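Local coordinates for protein predicted ATPase of the ABC class (Vibrio vulnificus, PDB 5D6A) that binds the ATP analogue adenylyl-imidodiphosphate and probably hydrolyses ATP as an ATPase of the ABC class, at residues A92-G97 / H187-E192; Q123-S128 / N284-D289; N315-I320 / D328-T333. One frame throughout, in Å; residues are numbered along the deposited sequence.

Contact 1 of 3, residues A92-G97 / H187-E192; sequences AAFQLG and HCQVVE
Cys188 lies over one face of the Phe94 ring. Its CB stands 3.3 Å from the ring centroid of Phe94, almost on the ring normal, in a CH-pi contact, and its SG is over the same face at 4.2 Å from that centroid, a Cys sulfur-aromatic contact. Phe94 reaches this place because its CG is turned anti to the backbone N (chi1 -173°), which sets the ring beside helix 181-199, with Cys188 over its face. At the ring edge an oxygen is the neighbour: Glu192 OE1 lies 3.4 Å from Phe94 CD2, near the ring plane, with the carboxylate turned 68° from the ring. That carboxylate is fixed from outside, OE2 by Ser91 and OE1 by Asn247. Most of the other contacts set a methyl group against backbone. Val191 CG1 touches Ala93 O, its other methyl CG2 is 4.0 Å from Gly97 CA, and Ala93 CB rests on Glu192 CA. At Gly97, without a side chain, the backbones come close, Gly97 CA lying 4.5 Å from Cys188 CA. His187 CD2 faces Gly97 O obliquely while its NE2 is hydrogen-bonded to Asp100. The axes of the two segments pass 7.4 Å apart with their directions at 136°, an inclined crossing nearer antiparallel than parallel. Leu96 and Val191 both also reach Asn284 of strand 284-285, which borders the helix pair, while Phe94 packs on Trp86 and Leu87 in a loop.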
loop_
_atom_site.group_PDB
_atom_site.type_symbol
_atom_site.label_atom_id
_atom_site.label_comp_id
_atom_site.label_asym_id
_atom_site.label_seq_id
_atom_site.Cartn_x
_atom_site.Cartn_y
_atom_site.Cartn_z
ATOM N N ALA A 92 -27.970 -13.188 18.935
ATOM C CA ALA A 92 -26.525 -12.976 18.950
ATOM C C ALA A 92 -26.138 -11.680 18.235
ATOM O O ALA A 92 -25.174 -11.016 18.619
ATOM C CB ALA A 92 -25.811 -14.160 18.319
ATOM N N ALA A 93 -26.894 -11.328 17.196
ATOM C CA ALA A 93 -26.631 -10.108 16.434
ATOM C C ALA A 93 -27.027 -8.882 17.237
ATOM O O ALA A 93 -26.372 -7.846 17.156
ATOM C CB ALA A 93 -27.376 -10.134 15.108
ATOM N N PHE A 94 -28.109 -8.997 18.004
ATOM C CA PHE A 94 -28.571 -7.897 18.843
ATOM C C PHE A 94 -27.516 -7.629 19.918
ATOM O O PHE A 94 -27.240 -6.476 20.257
ATOM C CB PHE A 94 -29.915 -8.243 19.491
ATOM C CG PHE A 94 -30.552 -7.099 20.233
ATOM C CD1 PHE A 94 -30.180 -6.795 21.536
ATOM C CD2 PHE A 94 -31.546 -6.337 19.634
ATOM C CE1 PHE A 94 -30.773 -5.746 22.219
ATOM C CE2 PHE A 94 -32.144 -5.289 20.312
ATOM C CZ PHE A 94 -31.758 -4.993 21.608
ATOM N N GLN A 95 -26.925 -8.703 20.440
ATOM C CA GLN A 95 -25.891 -8.589 21.462
ATOM C C GLN A 95 -24.605 -8.054 20.849
ATOM O O GLN A 95 -23.816 -7.400 21.525
ATOM C CB GLN A 95 -25.625 -9.942 22.115
ATOM C CG GLN A 95 -26.864 -10.588 22.708
ATOM C CD GLN A 95 -26.568 -11.898 23.404
ATOM O OE1 GLN A 95 -25.591 -12.013 24.143
ATOM N NE2 GLN A 95 -27.426 -12.887 23.193
ATOM N N LEU A 96 -24.400 -8.339 19.565
ATOM C CA LEU A 96 -23.220 -7.867 18.849
ATOM C C LEU A 96 -23.211 -6.337 18.840
ATOM O O LEU A 96 -22.176 -5.710 19.064
ATOM C CB LEU A 96 -23.215 -8.409 17.417
ATOM C CG LEU A 96 -21.966 -8.177 16.569
ATOM C CD1 LEU A 96 -20.762 -8.850 17.200
ATOM C CD2 LEU A 96 -22.182 -8.703 15.158
ATOM N N GLY A 97 -24.374 -5.748 18.590
ATOM C CA GLY A 97 -24.510 -4.294 18.573
ATOM C C GLY A 97 -24.379 -3.709 19.968
ATOM O O GLY A 97 -23.747 -2.669 20.159
ATOM N N HIS A 187 -29.424 1.099 17.926
ATOM C CA HIS A 187 -28.138 0.576 17.484
ATOM C C HIS A 187 -28.205 -0.949 17.346
ATOM O O HIS A 187 -27.830 -1.506 16.314
ATOM C CB HIS A 187 -27.046 0.980 18.475
ATOM C CG HIS A 187 -25.657 0.759 17.970
ATOM N ND1 HIS A 187 -24.946 1.736 17.308
ATOM C CD2 HIS A 187 -24.844 -0.320 18.036
ATOM C CE1 HIS A 187 -23.754 1.267 16.984
ATOM N NE2 HIS A 187 -23.667 0.021 17.414
ATOM N N CYS A 188 -28.702 -1.611 18.388
ATOM C CA CYS A 188 -28.829 -3.070 18.396
ATOM C C CYS A 188 -29.835 -3.578 17.366
ATOM O O CYS A 188 -29.674 -4.670 16.823
ATOM C CB CYS A 188 -29.254 -3.556 19.782
ATOM S SG CYS A 188 -28.104 -3.122 21.103
ATOM N N GLN A 189 -30.875 -2.789 17.112
ATOM C CA GLN A 189 -31.916 -3.174 16.158
ATOM C C GLN A 189 -31.435 -3.150 14.715
ATOM O O GLN A 189 -31.785 -4.028 13.933
ATOM C CB GLN A 189 -33.139 -2.276 16.316
ATOM C CG GLN A 189 -33.888 -2.502 17.613
ATOM C CD GLN A 189 -34.895 -1.412 17.902
ATOM O OE1 GLN A 189 -35.157 -0.549 17.061
ATOM N NE2 GLN A 189 -35.462 -1.439 19.100
ATOM N N VAL A 190 -30.636 -2.149 14.363
ATOM C CA VAL A 190 -30.111 -2.052 13.004
ATOM C C VAL A 190 -29.171 -3.218 12.725
ATOM O O VAL A 190 -29.173 -3.769 11.626
ATOM C CB VAL A 190 -29.395 -0.708 12.755
ATOM C CG1 VAL A 190 -28.710 -0.701 11.396
ATOM C CG2 VAL A 190 -30.388 0.442 12.848
ATOM N N VAL A 191 -28.376 -3.599 13.721
ATOM C CA VAL A 191 -27.450 -4.722 13.565
ATOM C C VAL A 191 -28.230 -6.027 13.470
ATOM O O VAL A 191 -27.901 -6.893 12.660
ATOM C CB VAL A 191 -26.436 -4.802 14.723
ATOM C CG1 VAL A 191 -25.535 -6.022 14.562
ATOM C CG2 VAL A 191 -25.599 -3.532 14.781
ATOM N N GLU A 192 -29.264 -6.159 14.298
ATOM C CA GLU A 192 -30.104 -7.355 14.287
ATOM C C GLU A 192 -30.785 -7.483 12.925
ATOM O O GLU A 192 -30.900 -8.583 12.381
ATOM C CB GLU A 192 -31.150 -7.294 15.404
ATOM C CG GLU A 192 -31.983 -8.560 15.550
ATOM C CD GLU A 192 -32.962 -8.492 16.708
ATOM O OE1 GLU A 192 -33.421 -7.380 17.044
ATOM O OE2 GLU A 192 -33.290 -9.555 17.276
#

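Contact 2 of 3, residues Q123-S128 / N284-D289; sequences QTVLDS and NHIPGD. Unlike the reference sequence in segment 284-289: Gly288 (reference Ser).
Asp289 OD1 is gripped by two groups: Gln123 NE2 donates to it at 2.7 Å, and Arg218 forms a salt bridge with the same oxygen. The amide nitrogen meets OD1 on its anti side, 33° out of the carboxylate plane, yet the oxygen lies almost in the plane of the Gln123 amide. To bring NE2 there the glutamine chain folds at chi2 (-62°), passing beside Ile286 CD1, 3.8 Å from NE2. The other carboxylate oxygen, OD2, is paired with Arg291. Gln123 also contributes its carbonyl: Ile286 N donates to Gln123 O at 3.0 Å, and the His285 ring presents its edge to that oxygen, with CD2 3.3 Å away. Two residues further along, Val125 N is bonded to Asn284 O at 2.9 Å, the donor standing above the carbonyl plane. A water then bridges Val125 O and Asn284 N, taking the place of a direct bond. Apolar atoms fill in between: Val125 CG2 meets Ile286 CG2 at 3.8 Å, and Thr124 CG2 lies obliquely against the His285 ring. A type II turn from Ile286 to Asp289 brings the aspartate back to Gln123. This short, weakly bonded antiparallel pair thus relies on more than its few backbone bonds: a buried carboxylate, its charge probably balanced by two arginines, anchors the glutamine end, and water completes the other.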
loop_
_atom_site.group_PDB
_atom_site.type_symbol
_atom_site.label_atom_id
_atom_site.label_comp_id
_atom_site.label_asym_id
_atom_site.label_seq_id
_atom_site.Cartn_x
_atom_site.Cartn_y
_atom_site.Cartn_z
ATOM N N GLN A 123 -16.741 2.758 11.033
ATOM C CA GLN A 123 -18.104 2.619 10.519
ATOM C C GLN A 123 -18.695 1.213 10.610
ATOM O O GLN A 123 -19.868 1.022 10.284
ATOM C CB GLN A 123 -18.146 3.083 9.059
ATOM C CG GLN A 123 -17.691 4.514 8.873
ATOM C CD GLN A 123 -18.580 5.498 9.596
ATOM O OE1 GLN A 123 -18.136 6.195 10.506
ATOM N NE2 GLN A 123 -19.854 5.531 9.226
ATOM N N THR A 124 -17.906 0.238 11.050
ATOM C CA THR A 124 -18.387 -1.142 11.134
ATOM C C THR A 124 -18.645 -1.621 12.556
ATOM O O THR A 124 -18.178 -1.029 13.527
ATOM C CB THR A 124 -17.391 -2.128 10.481
ATOM O OG1 THR A 124 -16.111 -2.006 11.111
ATOM C CG2 THR A 124 -17.252 -1.853 8.991
ATOM N N VAL A 125 -19.408 -2.704 12.650
ATOM C CA VAL A 125 -19.729 -3.348 13.910
ATOM C C VAL A 125 -19.144 -4.751 13.819
ATOM O O VAL A 125 -19.678 -5.610 13.116
ATOM C CB VAL A 125 -21.248 -3.428 14.130
ATOM C CG1 VAL A 125 -21.562 -4.143 15.440
ATOM C CG2 VAL A 125 -21.855 -2.032 14.107
ATOM N N LEU A 126 -18.040 -4.977 14.521
ATOM C CA LEU A 126 -17.357 -6.260 14.472
ATOM C C LEU A 126 -17.469 -7.030 15.775
ATOM O O LEU A 126 -17.769 -6.463 16.823
ATOM C CB LEU A 126 -15.877 -6.037 14.149
ATOM C CG LEU A 126 -15.559 -5.287 12.853
ATOM C CD1 LEU A 126 -14.065 -5.030 12.743
ATOM C CD2 LEU A 126 -16.062 -6.046 11.635
ATOM N N ASP A 127 -17.233 -8.334 15.691
ATOM C CA ASP A 127 -17.234 -9.204 16.856
ATOM C C ASP A 127 -15.859 -8.987 17.474
ATOM O O ASP A 127 -14.900 -9.668 17.131
ATOM C CB ASP A 127 -17.464 -10.658 16.427
ATOM C CG ASP A 127 -17.597 -11.611 17.599
ATOM O OD1 ASP A 127 -17.260 -11.231 18.738
ATOM O OD2 ASP A 127 -18.033 -12.757 17.371
ATOM N N SER A 128 -15.782 -8.012 18.377
ATOM C CA SER A 128 -14.525 -7.595 18.997
ATOM C C SER A 128 -14.328 -8.014 20.445
ATOM O O SER A 128 -15.281 -8.348 21.143
ATOM C CB SER A 128 -14.442 -6.074 18.926
ATOM O OG SER A 128 -13.289 -5.588 19.583
ATOM N N ASN A 284 -21.243 -5.628 9.050
ATOM C CA ASN A 284 -22.391 -4.825 9.435
ATOM C C ASN A 284 -21.906 -3.401 9.673
ATOM O O ASN A 284 -20.797 -3.199 10.167
ATOM C CB ASN A 284 -23.020 -5.372 10.716
ATOM C CG ASN A 284 -23.507 -6.802 10.571
ATOM O OD1 ASN A 284 -23.939 -7.224 9.497
ATOM N ND2 ASN A 284 -23.449 -7.554 11.661
ATOM N N HIS A 285 -22.726 -2.416 9.315
ATOM C CA HIS A 285 -22.364 -1.013 9.517
ATOM C C HIS A 285 -23.284 -0.315 10.513
ATOM O O HIS A 285 -24.414 -0.751 10.750
ATOM C CB HIS A 285 -22.331 -0.258 8.187
ATOM C CG HIS A 285 -21.181 -0.646 7.310
ATOM N ND1 HIS A 285 -21.261 -1.660 6.379
ATOM C CD2 HIS A 285 -19.916 -0.165 7.236
ATOM C CE1 HIS A 285 -20.097 -1.780 5.764
ATOM N NE2 HIS A 285 -19.265 -0.886 6.266
ATOM N N ILE A 286 -22.778 0.773 11.089
ATOM C CA ILE A 286 -23.519 1.545 12.085
ATOM C C ILE A 286 -24.642 2.355 11.447
ATOM O O ILE A 286 -24.635 2.574 10.236
ATOM C CB ILE A 286 -22.596 2.512 12.861
ATOM C CG1 ILE A 286 -22.047 3.614 11.939
ATOM C CG2 ILE A 286 -21.469 1.740 13.540
ATOM C CD1 ILE A 286 -21.135 4.601 12.633
ATOM N N PRO A 287 -25.619 2.796 12.261
ATOM C CA PRO A 287 -26.710 3.608 11.727
ATOM C C PRO A 287 -26.210 4.931 11.155
ATOM O O PRO A 287 -25.220 5.483 11.640
ATOM C CB PRO A 287 -27.597 3.860 12.954
ATOM C CG PRO A 287 -27.271 2.763 13.904
ATOM C CD PRO A 287 -25.825 2.463 13.684
ATOM N N GLY A 288 -26.887 5.419 10.121
ATOM C CA GLY A 288 -26.521 6.677 9.474
ATOM C C GLY A 288 -25.329 6.563 8.539
ATOM O O GLY A 288 -24.997 7.518 7.833
ATOM N N ASP A 289 -24.691 5.391 8.528
ATOM C CA ASP A 289 -23.524 5.156 7.685
ATOM C C ASP A 289 -23.859 5.200 6.200
ATOM O O ASP A 289 -22.998 5.517 5.378
ATOM C CB ASP A 289 -22.925 3.789 7.992
ATOM C CG ASP A 289 -21.766 3.449 7.083
ATOM O OD1 ASP A 289 -20.804 4.240 7.011
ATOM O OD2 ASP A 289 -21.812 2.378 6.447
HETATM O O HOH W 1 -19.685 -7.249 10.867
#

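Contact 3 of 3, residues N315-I320 / D328-T333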
loop_
_atom_site.group_PDB
_atom_site.type_symbol
_atom_site.label_atom_id
_atom_site.label_comp_id
_atom_site.label_asym_id
_atom_site.label_seq_id
_atom_site.Cartn_x
_atom_site.Cartn_y
_atom_site.Cartn_z
ATOM N N ASN A 315 -2.774 -25.837 -7.479
ATOM C CA ASN A 315 -3.113 -26.412 -8.782
ATOM C C ASN A 315 -3.883 -25.394 -9.613
ATOM O O ASN A 315 -5.005 -25.028 -9.268
ATOM C CB ASN A 315 -3.945 -27.689 -8.595
ATOM C CG ASN A 315 -4.226 -28.418 -9.907
ATOM O OD1 ASN A 315 -4.103 -27.857 -10.993
ATOM N ND2 ASN A 315 -4.609 -29.682 -9.801
ATOM N N LEU A 316 -3.280 -24.947 -10.711
ATOM C CA LEU A 316 -3.903 -23.959 -11.584
ATOM C C LEU A 316 -4.264 -24.541 -12.954
ATOM O O LEU A 316 -4.436 -23.799 -13.923
ATOM C CB LEU A 316 -2.962 -22.767 -11.755
ATOM C CG LEU A 316 -2.484 -22.126 -10.449
ATOM C CD1 LEU A 316 -1.537 -20.966 -10.727
ATOM C CD2 LEU A 316 -3.664 -21.658 -9.613
ATOM N N SER A 317 -4.399 -25.862 -13.023
ATOM C CA SER A 317 -4.722 -26.546 -14.279
ATOM C C SER A 317 -5.965 -25.992 -14.965
ATOM O O SER A 317 -6.031 -25.959 -16.188
ATOM C CB SER A 317 -4.912 -28.046 -14.035
ATOM O OG SER A 317 -3.731 -28.628 -13.514
ATOM N N ASN A 318 -6.945 -25.558 -14.179
ATOM C CA ASN A 318 -8.188 -25.020 -14.732
ATOM C C ASN A 318 -8.035 -23.677 -15.438
ATOM O O ASN A 318 -8.930 -23.268 -16.174
ATOM C CB ASN A 318 -9.250 -24.886 -13.638
ATOM C CG ASN A 318 -9.657 -26.221 -13.045
ATOM O OD1 ASN A 318 -9.417 -27.279 -13.630
ATOM N ND2 ASN A 318 -10.293 -26.178 -11.883
ATOM N N TYR A 319 -6.915 -22.994 -15.223
ATOM C CA TYR A 319 -6.709 -21.687 -15.847
ATOM C C TYR A 319 -5.411 -21.631 -16.642
ATOM O O TYR A 319 -5.421 -21.276 -17.821
ATOM C CB TYR A 319 -6.752 -20.596 -14.776
ATOM C CG TYR A 319 -8.002 -20.690 -13.929
ATOM C CD1 TYR A 319 -9.227 -20.248 -14.416
ATOM C CD2 TYR A 319 -7.965 -21.244 -12.651
ATOM C CE1 TYR A 319 -10.377 -20.344 -13.654
ATOM C CE2 TYR A 319 -9.111 -21.341 -11.881
ATOM C CZ TYR A 319 -10.314 -20.891 -12.391
ATOM O OH TYR A 319 -11.461 -20.981 -11.641
ATOM N N ILE A 320 -4.300 -21.985 -16.005
ATOM C CA ILE A 320 -3.003 -21.991 -16.675
ATOM C C ILE A 320 -2.750 -23.385 -17.238
ATOM O O ILE A 320 -2.857 -24.381 -16.524
ATOM C CB ILE A 320 -1.872 -21.576 -15.720
ATOM C CG1 ILE A 320 -2.158 -20.175 -15.168
ATOM C CG2 ILE A 320 -0.526 -21.613 -16.437
ATOM C CD1 ILE A 320 -1.140 -19.678 -14.166
ATOM N N ASP A 328 5.205 -27.549 -13.313
ATOM C CA ASP A 328 3.920 -28.218 -13.188
ATOM C C ASP A 328 2.798 -27.226 -12.895
ATOM O O ASP A 328 2.832 -26.519 -11.885
ATOM C CB ASP A 328 4.014 -29.264 -12.068
ATOM C CG ASP A 328 2.844 -30.234 -12.056
ATOM O OD1 ASP A 328 1.818 -29.969 -12.714
ATOM O OD2 ASP A 328 2.962 -31.277 -11.377
ATOM N N THR A 329 1.803 -27.185 -13.784
ATOM C CA THR A 329 0.646 -26.308 -13.617
ATOM C C THR A 329 -0.292 -26.848 -12.540
ATOM O O THR A 329 -1.186 -26.136 -12.076
ATOM C CB THR A 329 -0.155 -26.159 -14.926
ATOM O OG1 THR A 329 -0.622 -27.442 -15.360
ATOM C CG2 THR A 329 0.700 -25.542 -16.013
ATOM N N ALA A 330 -0.091 -28.109 -12.160
ATOM C CA ALA A 330 -0.907 -28.749 -11.127
ATOM C C ALA A 330 -0.284 -28.613 -9.735
ATOM O O ALA A 330 -0.912 -28.964 -8.734
ATOM C CB ALA A 330 -1.122 -30.217 -11.463
ATOM N N ASP A 331 0.945 -28.102 -9.684
ATOM C CA ASP A 331 1.671 -27.929 -8.429
ATOM C C ASP A 331 2.524 -26.664 -8.551
ATOM O O ASP A 331 3.748 -26.699 -8.397
ATOM C CB ASP A 331 2.544 -29.167 -8.179
ATOM C CG ASP A 331 3.259 -29.139 -6.835
ATOM O OD1 ASP A 331 2.810 -28.432 -5.910
ATOM O OD2 ASP A 331 4.275 -29.852 -6.704
ATOM N N PHE A 332 1.857 -25.547 -8.827
ATOM C CA PHE A 332 2.532 -24.264 -9.028
ATOM C C PHE A 332 2.995 -23.610 -7.722
ATOM O O PHE A 332 2.216 -23.448 -6.782
ATOM C CB PHE A 332 1.623 -23.310 -9.816
ATOM C CG PHE A 332 2.240 -21.967 -10.085
ATOM C CD1 PHE A 332 3.187 -21.815 -11.087
ATOM C CD2 PHE A 332 1.868 -20.853 -9.341
ATOM C CE1 PHE A 332 3.761 -20.579 -11.337
ATOM C CE2 PHE A 332 2.438 -19.617 -9.586
ATOM C CZ PHE A 332 3.386 -19.480 -10.586
ATOM N N THR A 333 4.272 -23.227 -7.693
ATOM C CA THR A 333 4.891 -22.594 -6.532
ATOM C C THR A 333 5.843 -21.488 -6.990
ATOM O O THR A 333 6.559 -21.658 -7.974
ATOM C CB THR A 333 5.681 -23.623 -5.695
ATOM O OG1 THR A 333 4.798 -24.658 -5.243
ATOM C CG2 THR A 333 6.343 -22.966 -4.491
#
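Asn315 lays its side chain alongside the backbone of Ala330, with CB 3.3 Å from Ala330 O and OD1 near Ala330 CA. Its CG is anti to the backbone N (chi1 -175°), which swings the amide back over its own loop as well: OD1 takes two donors there, Ser317 N at 2.9 Å and Ser317 OG at 2.7 Å, the hydroxyl in the carbonyl plane on a lone pair. These bonds fix the rotation of the amide and hold the Ser317 hydroxyl beside Ala330, OG being 3.7 Å from Ala330 CB. Next to these bonds the backbones join through a single hydrogen bond, Leu316 N to Thr329 O at 2.8 Å, met nearly end-on to the carbonyl (169°). Leu316 CD1 runs aslant to the Phe332 ring, 3.7 Å from Phe332 CD2. Thr329 CB lies 3.6 Å from Ile320 O, with the CG2 methyls of these two residues close by.

Both segments are braced internally: Asn315 and Asp328 each accept from the backbone N two residues on, forming Asx turns, and a type I turn runs from Asp328 to Asp331. Phe332 also meets Phe268 of the second subunit edge-to-face, and its side chain is about 7 Å from a bound AMP-PNP. With that neighbouring ring and nucleotide so near, segment 328-333, which lies just before helix 339-352, is consistent with a place at the nucleotide-sandwiching interface of ABC ATPase dimers.

In the fold
Contacts 1 and 2 are buried neighbours, their centres 10 Å apart, and both join the N-terminal family region to the P-loop region. They touch directly, Leu96 packing on Asp127 and Leu126, His187 on Pro287 and Val191 on Asn284, so helices and the short strand pair form one junction. Their chemistry differs: contact 1 relies on helix packing with sulfur and methyl groups against ring and backbone, contact 2 on hydrogen bonds, a water and a carboxylate held by arginines. Contact 3 stands apart, 44 Å from contact 1 and 39 Å from contact 2 between centres. Only partly buried, it links a loop to the turn and strand that follow it within the P-loop region and adjoins the second subunit.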